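Local coordinates for hypothetical protein AQ_328 (Aquifex aeolicus, PDB 1R4V), which is of unknown function but adopts a histone fold and may, like its family in general, take part in protein heterodimerization, at residues H34-E39 / M141-I146; L51-V56 / L110-F115; N74-D77 / L81-L84. All coordinates share one frame; numbering follows the deposited sequence.

Interaction 1 (H34-E39 / M141-I146); sequences HYFRTE and MHADVI. With CAC (cacodylate ion), chain D.
Within 34-39 a single ring, that of F36, makes the whole contact with A143 and I146 of helix 131-149, and it sits off a staggered torsion (chi1 -93°). In this mainly helical histone fold the contact is a buried apolar junction between helices 29-40 and 131-149. F36 CE2 lies 3.8 Å from A143 CB, with F36 CZ almost as near; the methyl approaches obliquely. I146 comes in near the ring plane, with its CD1 4.4 Å from F36 CE2. The small A143 lets the helices draw close, its CA 7.8 Å from that of F36. L52 of helix 46-62 also packs on F36, and L40, at the end of helix 29-40, touches A143.

Two residues before F36, H34 O takes two donors from opposite faces of its carbonyl plane: T38 N, and T38 OG1 at 2.6 Å. H34 and R37 themselves turn to a cacodylate ion, probably carried over from the crystallisation liquor. The bend of R37 at chi3 (73°) swings its guanidinium back to the ion, while D33 forms a salt bridge with NH2. Cacodylate O2 lies in the guanidinium plane, 2.8 Å from R37 NH1, and 2.9 Å from H34 ND1.

Interaction 2 (L51-V56 / L110-F115); sequences LLLNSV and LEYIAF
L53 on helix 46-62 carries the apolar contact, pressing on two neighbouring residues, Y112 and I113, of helix 106-113. Two parts of the leucine do the work. Its CD1 methyl reaches the tyrosine ring, 3.8 Å from Y112 CD2 and 4.0 Å from Y112 CE2, arriving obliquely at the CD2-CE2 bond; the two side chains cross at about a right angle. Nearer the backbone, L53 CB stands 3.9 Å from I113 CG2, and that same methyl is 4.0 Å from the carbonyl oxygen L53 O. The isoleucine has its longer branch, CG1, between the backbone N and the carbonyl carbon (chi1 61°), a crowded position that puts CG2 against the leucine. The closest backbone approach follows the same pair, 6.9 Å between the CA atoms of L53 and I113. V56, one turn on, adds some cover without coming into touch.

Here, close to the centre of the histone-fold chain, helix 46-62 is packed on several sides. L53 also meets M135 of helix 131-149 and F29 of helix 29-40, while L52 and S55 face helix 157-168.

Aromatic contacts extend the junction beyond L53. Y112 meets F29 edge-to-face, and F115, just past the helix, stacks with F60.

Polar bonds join the same two helices. Y112 OH is hydrogen-bonded to E50 OE2, one turn before L53, tying the far end of the ring to the same helix that its carbons touch. I113 O accepts from K57 NZ. The chain leaves helical geometry at A114, whose phi is positive (52°), and A114 N reaches back to E111 O at 3.3 Å.

Interaction 3 (N74-D77 / L81-L84); sequences NGRD and LADL
D83 OD2 is gripped by two donors: R76 NE, 3.0 Å away across the contact, and the backbone N of A80 just before the short 3-10 turn 81-83. The other carboxylate oxygen, D83 OD1, takes R76 NH2 at 2.7 Å in a nearly straight bond (N-H...O 166°). Together they make a side-on salt bridge, NE and one terminal nitrogen each holding its own oxygen. OD2 uses its syn lone pair; OD1 is also met on the syn side, though from outside the carboxylate plane. Both oxygens lie close to the guanidinium plane, yet the two flat groups are not coplanar, their planes being 31° apart.

R76 reaches across by bending its chain at chi3 (-85°), which brings its NE edge round to the acid. N74 lies over one face of the guanidinium, its CB 3.4 Å above the plane and offset toward the rim, while its ND2 bonds to R70 O in helix 67-73. A82 adds its methyl obliquely, CB 4.3 Å from R76 NH2. D83 is buried, so the paired arginine probably keeps its carboxylate ionised, and R70 NH1 takes up D83 O.

G75, with positive phi, closes helix 67-73 in a Schellman motif and turns the chain toward strand 78-79. An arginine just after a helix, bridging seven residues onward to an aspartate ahead of the next helix, matches the arginine-aspartate pair known from the second loop of histone folds, and is probably its counterpart here.

In the fold
From the N terminus, helix 29-40 comes first and waits about a hundred residues for helix 131-149, where interaction 1 closes the widest loop. Inside it, helix 46-62 opens the loop that interaction 2 closes at the end of helix 106-113, and within that lies interaction 3, a short loop around strand 78-79, which pairs in parallel with 122-123. The three are thus nested, none crossing. Interactions 1 and 2 share a core, their centres 15 Å apart, and join directly where H142 NE2 probably hydrogen-bonds S55 OG at 2.7 Å. Interaction 3 stands apart, about 8 Å from interaction 2 at the nearest atoms, tying the peripheral turn between helices 67-73 and 88-98.

Interaction 1 (H34-E39 / M141-I146)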
loop_
_atom_site.group_PDB
_atom_site.type_symbol
_atom_site.label_atom_id
_atom_site.label_comp_id
_atom_site.label_asym_id
_atom_site.label_seq_id
_atom_site.Cartn_x
_atom_site.Cartn_y
_atom_site.Cartn_z
ATOM N N HIS A 34 7.745 -14.161 0.379
ATOM C CA HIS A 34 7.143 -15.453 0.149
ATOM C C HIS A 34 5.798 -15.373 -0.599
ATOM O O HIS A 34 5.593 -16.137 -1.536
ATOM C CB HIS A 34 7.075 -16.196 1.492
ATOM C CG HIS A 34 6.711 -17.627 1.355
ATOM N ND1 HIS A 34 7.617 -18.645 1.571
ATOM C CD2 HIS A 34 5.543 -18.213 1.013
ATOM C CE1 HIS A 34 7.010 -19.803 1.388
ATOM N NE2 HIS A 34 5.754 -19.569 1.048
ATOM N N TYR A 35 4.879 -14.476 -0.256
ATOM C CA TYR A 35 3.628 -14.355 -1.012
ATOM C C TYR A 35 3.789 -13.831 -2.464
ATOM O O TYR A 35 3.131 -14.298 -3.400
ATOM C CB TYR A 35 2.655 -13.394 -0.296
ATOM C CG TYR A 35 1.300 -13.393 -0.942
ATOM C CD1 TYR A 35 0.393 -14.391 -0.655
ATOM C CD2 TYR A 35 0.938 -12.438 -1.879
ATOM C CE1 TYR A 35 -0.857 -14.419 -1.247
ATOM C CE2 TYR A 35 -0.312 -12.456 -2.485
ATOM C CZ TYR A 35 -1.200 -13.451 -2.164
ATOM O OH TYR A 35 -2.440 -13.524 -2.740
ATOM N N PHE A 36 4.607 -12.804 -2.651
ATOM C CA PHE A 36 4.828 -12.292 -4.015
ATOM C C PHE A 36 5.428 -13.365 -4.960
ATOM O O PHE A 36 5.060 -13.465 -6.125
ATOM C CB PHE A 36 5.690 -11.036 -3.943
ATOM C CG PHE A 36 4.892 -9.752 -3.873
ATOM C CD1 PHE A 36 3.942 -9.556 -2.890
ATOM C CD2 PHE A 36 5.110 -8.721 -4.792
ATOM C CE1 PHE A 36 3.219 -8.362 -2.826
ATOM C CE2 PHE A 36 4.393 -7.537 -4.736
ATOM C CZ PHE A 36 3.433 -7.365 -3.748
ATOM N N ARG A 37 6.351 -14.173 -4.452
ATOM C CA ARG A 37 7.026 -15.181 -5.263
ATOM C C ARG A 37 6.041 -16.292 -5.593
ATOM O O ARG A 37 5.774 -16.582 -6.759
ATOM C CB ARG A 37 8.253 -15.698 -4.526
ATOM C CG ARG A 37 9.007 -16.777 -5.272
ATOM C CD ARG A 37 10.296 -17.230 -4.581
ATOM N NE ARG A 37 10.052 -18.039 -3.382
ATOM C CZ ARG A 37 10.191 -17.656 -2.107
ATOM N NH1 ARG A 37 9.917 -18.540 -1.160
ATOM N NH2 ARG A 37 10.605 -16.447 -1.747
ATOM N N THR A 38 5.454 -16.879 -4.557
ATOM C CA THR A 38 4.610 -18.068 -4.717
ATOM C C THR A 38 3.245 -17.787 -5.335
ATOM O O THR A 38 2.776 -18.585 -6.141
ATOM C CB THR A 38 4.459 -18.796 -3.357
ATOM O OG1 THR A 38 3.916 -17.894 -2.374
ATOM C CG2 THR A 38 5.818 -19.146 -2.813
ATOM N N GLU A 39 2.598 -16.676 -4.988
ATOM C CA GLU A 39 1.248 -16.396 -5.493
ATOM C C GLU A 39 1.163 -15.400 -6.657
ATOM O O GLU A 39 0.242 -15.493 -7.468
ATOM C CB GLU A 39 0.326 -15.953 -4.344
ATOM C CG GLU A 39 0.182 -16.970 -3.212
ATOM C CD GLU A 39 -0.401 -18.328 -3.625
ATOM O OE1 GLU A 39 -1.304 -18.382 -4.499
ATOM O OE2 GLU A 39 0.040 -19.363 -3.061
HETATM N N MSE A 141 -2.356 -3.806 -5.863
HETATM C CA MSE A 141 -2.259 -2.891 -6.990
HETATM C C MSE A 141 -0.847 -2.738 -7.548
HETATM O O MSE A 141 -0.648 -2.835 -8.765
HETATM C CB MSE A 141 -2.839 -1.544 -6.630
HETATM C CG MSE A 141 -2.759 -0.651 -7.819
HETATM SE SE MSE A 141 -1.247 0.640 -7.639
HETATM C CE MSE A 141 -1.714 1.780 -9.189
ATOM N N HIS A 142 0.129 -2.512 -6.680
ATOM C CA HIS A 142 1.527 -2.465 -7.084
ATOM C C HIS A 142 1.996 -3.764 -7.736
ATOM O O HIS A 142 2.717 -3.702 -8.707
ATOM C CB HIS A 142 2.459 -2.134 -5.922
ATOM C CG HIS A 142 2.495 -0.684 -5.585
ATOM N ND1 HIS A 142 1.454 -0.043 -4.945
ATOM C CD2 HIS A 142 3.450 0.253 -5.785
ATOM C CE1 HIS A 142 1.771 1.227 -4.762
ATOM N NE2 HIS A 142 2.975 1.431 -5.270
ATOM N N ALA A 143 1.589 -4.920 -7.237
ATOM C CA ALA A 143 1.955 -6.188 -7.882
ATOM C C ALA A 143 1.434 -6.234 -9.330
ATOM O O ALA A 143 2.125 -6.705 -10.226
ATOM C CB ALA A 143 1.426 -7.372 -7.065
ATOM N N ASP A 144 0.224 -5.738 -9.545
ATOM C CA ASP A 144 -0.428 -5.698 -10.845
ATOM C C ASP A 144 0.404 -4.815 -11.780
ATOM O O ASP A 144 0.696 -5.194 -12.903
ATOM C CB ASP A 144 -1.866 -5.185 -10.724
ATOM C CG ASP A 144 -2.647 -5.255 -12.053
ATOM O OD1 ASP A 144 -2.608 -6.297 -12.750
ATOM O OD2 ASP A 144 -3.350 -4.309 -12.484
ATOM N N VAL A 145 0.819 -3.650 -11.299
ATOM C CA VAL A 145 1.595 -2.716 -12.088
ATOM C C VAL A 145 2.982 -3.307 -12.365
ATOM O O VAL A 145 3.458 -3.181 -13.490
ATOM C CB VAL A 145 1.678 -1.339 -11.399
ATOM C CG1 VAL A 145 2.580 -0.386 -12.207
ATOM C CG2 VAL A 145 0.249 -0.769 -11.253
ATOM N N ILE A 146 3.619 -3.955 -11.387
ATOM C CA ILE A 146 4.945 -4.565 -11.620
ATOM C C ILE A 146 4.902 -5.543 -12.793
ATOM O O ILE A 146 5.740 -5.511 -13.690
ATOM C CB ILE A 146 5.447 -5.288 -10.346
ATOM C CG1 ILE A 146 5.836 -4.258 -9.267
ATOM C CG2 ILE A 146 6.599 -6.241 -10.637
ATOM C CD1 ILE A 146 5.877 -4.807 -7.889
HETATM AS AS CAC D . 11.745 -16.835 1.983
HETATM O O1 CAC D . 12.914 -16.319 0.808
HETATM O O2 CAC D . 10.246 -17.487 1.382
HETATM C C1 CAC D . 12.543 -18.175 3.187
HETATM C C2 CAC D . 11.309 -15.176 2.933
#

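Interaction 2 (L51-V56 / L110-F115)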
loop_
_atom_site.group_PDB
_atom_site.type_symbol
_atom_site.label_atom_id
_atom_site.label_comp_id
_atom_site.label_asym_id
_atom_site.label_seq_id
_atom_site.Cartn_x
_atom_site.Cartn_y
_atom_site.Cartn_z
ATOM N N LEU A 51 11.765 -0.240 -1.920
ATOM C CA LEU A 51 11.236 0.648 -2.950
ATOM C C LEU A 51 9.723 0.505 -3.068
ATOM O O LEU A 51 9.009 1.512 -3.171
ATOM C CB LEU A 51 11.940 0.388 -4.295
ATOM C CG LEU A 51 13.414 0.825 -4.343
ATOM C CD1 LEU A 51 14.091 0.292 -5.598
ATOM C CD2 LEU A 51 13.538 2.322 -4.326
ATOM N N LEU A 52 9.245 -0.732 -3.035
ATOM C CA LEU A 52 7.822 -1.049 -3.102
ATOM C C LEU A 52 7.083 -0.396 -1.931
ATOM O O LEU A 52 6.073 0.287 -2.119
ATOM C CB LEU A 52 7.619 -2.560 -3.091
ATOM C CG LEU A 52 6.196 -3.099 -2.881
ATOM C CD1 LEU A 52 5.263 -2.622 -4.022
ATOM C CD2 LEU A 52 6.260 -4.588 -2.816
ATOM N N LEU A 53 7.590 -0.597 -0.724
ATOM C CA LEU A 53 6.979 -0.010 0.473
ATOM C C LEU A 53 7.021 1.514 0.509
ATOM O O LEU A 53 6.081 2.142 1.018
ATOM C CB LEU A 53 7.622 -0.588 1.737
ATOM C CG LEU A 53 7.481 -2.085 1.959
ATOM C CD1 LEU A 53 8.219 -2.453 3.265
ATOM C CD2 LEU A 53 6.042 -2.510 2.004
ATOM N N ASN A 54 8.079 2.131 -0.026
ATOM C CA ASN A 54 8.122 3.584 -0.089
ATOM C C ASN A 54 7.047 4.095 -1.051
ATOM O O ASN A 54 6.446 5.123 -0.787
ATOM C CB ASN A 54 9.488 4.126 -0.469
ATOM C CG ASN A 54 10.500 4.019 0.662
ATOM O OD1 ASN A 54 10.144 3.894 1.836
ATOM N ND2 ASN A 54 11.781 4.087 0.303
ATOM N N SER A 55 6.802 3.367 -2.135
ATOM C CA SER A 55 5.775 3.721 -3.104
ATOM C C SER A 55 4.374 3.526 -2.507
ATOM O O SER A 55 3.480 4.354 -2.707
ATOM C CB SER A 55 5.969 2.924 -4.398
ATOM O OG SER A 55 4.944 3.220 -5.317
ATOM N N VAL A 56 4.171 2.434 -1.767
ATOM C CA VAL A 56 2.910 2.189 -1.075
ATOM C C VAL A 56 2.627 3.324 -0.084
ATOM O O VAL A 56 1.524 3.885 -0.035
ATOM C CB VAL A 56 2.901 0.786 -0.402
ATOM C CG1 VAL A 56 1.717 0.629 0.528
ATOM C CG2 VAL A 56 2.888 -0.304 -1.468
ATOM N N LEU A 110 2.769 -2.481 7.880
ATOM C CA LEU A 110 2.117 -1.225 8.256
ATOM C C LEU A 110 2.936 -0.519 9.340
ATOM O O LEU A 110 3.217 0.670 9.239
ATOM C CB LEU A 110 0.699 -1.486 8.765
ATOM C CG LEU A 110 -0.402 -0.478 8.418
ATOM C CD1 LEU A 110 -1.418 -0.528 9.519
ATOM C CD2 LEU A 110 0.054 0.966 8.125
ATOM N N GLU A 111 3.330 -1.249 10.376
ATOM C CA GLU A 111 4.166 -0.681 11.435
ATOM C C GLU A 111 5.528 -0.258 10.907
ATOM O O GLU A 111 6.056 0.786 11.271
ATOM C CB GLU A 111 4.344 -1.636 12.616
ATOM C CG GLU A 111 4.687 -0.888 13.895
ATOM C CD GLU A 111 4.688 -1.767 15.143
ATOM O OE1 GLU A 111 4.376 -1.244 16.251
ATOM O OE2 GLU A 111 5.001 -2.981 15.019
ATOM N N TYR A 112 6.096 -1.080 10.036
ATOM C CA TYR A 112 7.369 -0.768 9.417
ATOM C C TYR A 112 7.379 0.549 8.651
ATOM O O TYR A 112 8.322 1.316 8.802
ATOM C CB TYR A 112 7.770 -1.880 8.466
ATOM C CG TYR A 112 9.122 -1.622 7.862
ATOM C CD1 TYR A 112 10.255 -1.944 8.582
ATOM C CD2 TYR A 112 9.263 -1.049 6.595
ATOM C CE1 TYR A 112 11.499 -1.732 8.071
ATOM C CE2 TYR A 112 10.532 -0.831 6.052
ATOM C CZ TYR A 112 11.638 -1.184 6.812
ATOM O OH TYR A 112 12.937 -1.018 6.406
ATOM N N ILE A 113 6.362 0.836 7.837
ATOM C CA ILE A 113 6.399 2.082 7.068
ATOM C C ILE A 113 6.226 3.352 7.903
ATOM O O ILE A 113 6.555 4.444 7.427
ATOM C CB ILE A 113 5.448 2.062 5.862
ATOM C CG1 ILE A 113 3.985 1.884 6.273
ATOM C CG2 ILE A 113 5.930 0.989 4.884
ATOM C CD1 ILE A 113 2.962 2.300 5.232
ATOM N N ALA A 114 5.739 3.222 9.137
ATOM C CA ALA A 114 5.603 4.336 10.069
ATOM C C ALA A 114 4.842 5.478 9.381
ATOM O O ALA A 114 5.330 6.606 9.267
ATOM C CB ALA A 114 6.956 4.797 10.572
ATOM N N PHE A 115 3.638 5.150 8.927
ATOM C CA PHE A 115 2.837 6.057 8.121
ATOM C C PHE A 115 2.292 7.224 8.944
ATOM O O PHE A 115 1.776 7.024 10.034
ATOM C CB PHE A 115 1.682 5.282 7.475
ATOM C CG PHE A 115 0.754 6.141 6.681
ATOM C CD1 PHE A 115 -0.570 6.299 7.056
ATOM C CD2 PHE A 115 1.212 6.809 5.560
ATOM C CE1 PHE A 115 -1.421 7.104 6.315
ATOM C CE2 PHE A 115 0.363 7.612 4.808
ATOM C CZ PHE A 115 -0.958 7.767 5.201
#

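Interaction 3 (N74-D77 / L81-L84)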
loop_
_atom_site.group_PDB
_atom_site.type_symbol
_atom_site.label_atom_id
_atom_site.label_comp_id
_atom_site.label_asym_id
_atom_site.label_seq_id
_atom_site.Cartn_x
_atom_site.Cartn_y
_atom_site.Cartn_z
ATOM N N ASN A 74 -18.873 17.525 5.903
ATOM C CA ASN A 74 -19.706 16.572 6.630
ATOM C C ASN A 74 -19.899 16.870 8.116
ATOM O O ASN A 74 -20.568 16.098 8.818
ATOM C CB ASN A 74 -19.188 15.145 6.405
ATOM C CG ASN A 74 -19.620 14.602 5.046
ATOM O OD1 ASN A 74 -20.749 14.143 4.907
ATOM N ND2 ASN A 74 -18.748 14.693 4.037
ATOM N N GLY A 75 -19.322 17.969 8.608
ATOM C CA GLY A 75 -19.518 18.413 9.975
ATOM C C GLY A 75 -18.615 17.701 10.951
ATOM O O GLY A 75 -18.771 17.835 12.159
ATOM N N ARG A 76 -17.693 16.955 10.437
ATOM C CA ARG A 76 -16.786 16.098 11.216
ATOM C C ARG A 76 -15.560 16.889 11.656
ATOM O O ARG A 76 -14.971 17.638 10.863
ATOM C CB ARG A 76 -16.315 14.930 10.370
ATOM C CG ARG A 76 -17.335 13.814 10.260
ATOM C CD ARG A 76 -16.701 12.508 9.807
ATOM N NE ARG A 76 -16.592 12.403 8.350
ATOM C CZ ARG A 76 -17.614 12.078 7.563
ATOM N NH1 ARG A 76 -18.822 11.829 8.085
ATOM N NH2 ARG A 76 -17.529 11.968 6.233
ATOM N N ASP A 77 -14.958 16.388 12.734
ATOM C CA ASP A 77 -13.684 16.886 13.201
ATOM C C ASP A 77 -12.584 15.814 13.124
ATOM O O ASP A 77 -11.564 15.918 13.783
ATOM C CB ASP A 77 -13.859 17.426 14.618
ATOM C CG ASP A 77 -12.779 18.430 15.001
ATOM O OD1 ASP A 77 -11.992 18.839 14.108
ATOM O OD2 ASP A 77 -12.637 18.867 16.172
ATOM N N LEU A 81 -13.272 7.095 6.478
ATOM C CA LEU A 81 -13.011 6.377 5.230
ATOM C C LEU A 81 -13.694 7.043 4.031
ATOM O O LEU A 81 -13.064 7.154 2.969
ATOM C CB LEU A 81 -13.451 4.913 5.338
ATOM C CG LEU A 81 -13.235 4.018 4.114
ATOM C CD1 LEU A 81 -11.761 3.919 3.832
ATOM C CD2 LEU A 81 -13.810 2.622 4.328
ATOM N N ALA A 82 -14.947 7.471 4.226
ATOM C CA ALA A 82 -15.761 8.155 3.198
ATOM C C ALA A 82 -15.131 9.437 2.669
ATOM O O ALA A 82 -15.498 9.895 1.584
ATOM C CB ALA A 82 -17.106 8.520 3.766
ATOM N N ASP A 83 -14.222 10.026 3.448
ATOM C CA ASP A 83 -13.527 11.267 3.096
ATOM C C ASP A 83 -12.267 11.049 2.261
ATOM O O ASP A 83 -11.702 12.000 1.776
ATOM C CB ASP A 83 -13.102 12.013 4.363
ATOM C CG ASP A 83 -14.276 12.364 5.267
ATOM O OD1 ASP A 83 -15.370 12.699 4.726
ATOM O OD2 ASP A 83 -14.193 12.345 6.521
ATOM N N LEU A 84 -11.774 9.826 2.143
ATOM C CA LEU A 84 -10.531 9.571 1.416
ATOM C C LEU A 84 -10.725 9.607 -0.093
ATOM O O LEU A 84 -11.844 9.466 -0.605
ATOM C CB LEU A 84 -9.907 8.247 1.807
ATOM C CG LEU A 84 -9.459 8.093 3.260
ATOM C CD1 LEU A 84 -8.658 6.812 3.403
ATOM C CD2 LEU A 84 -8.635 9.267 3.761
#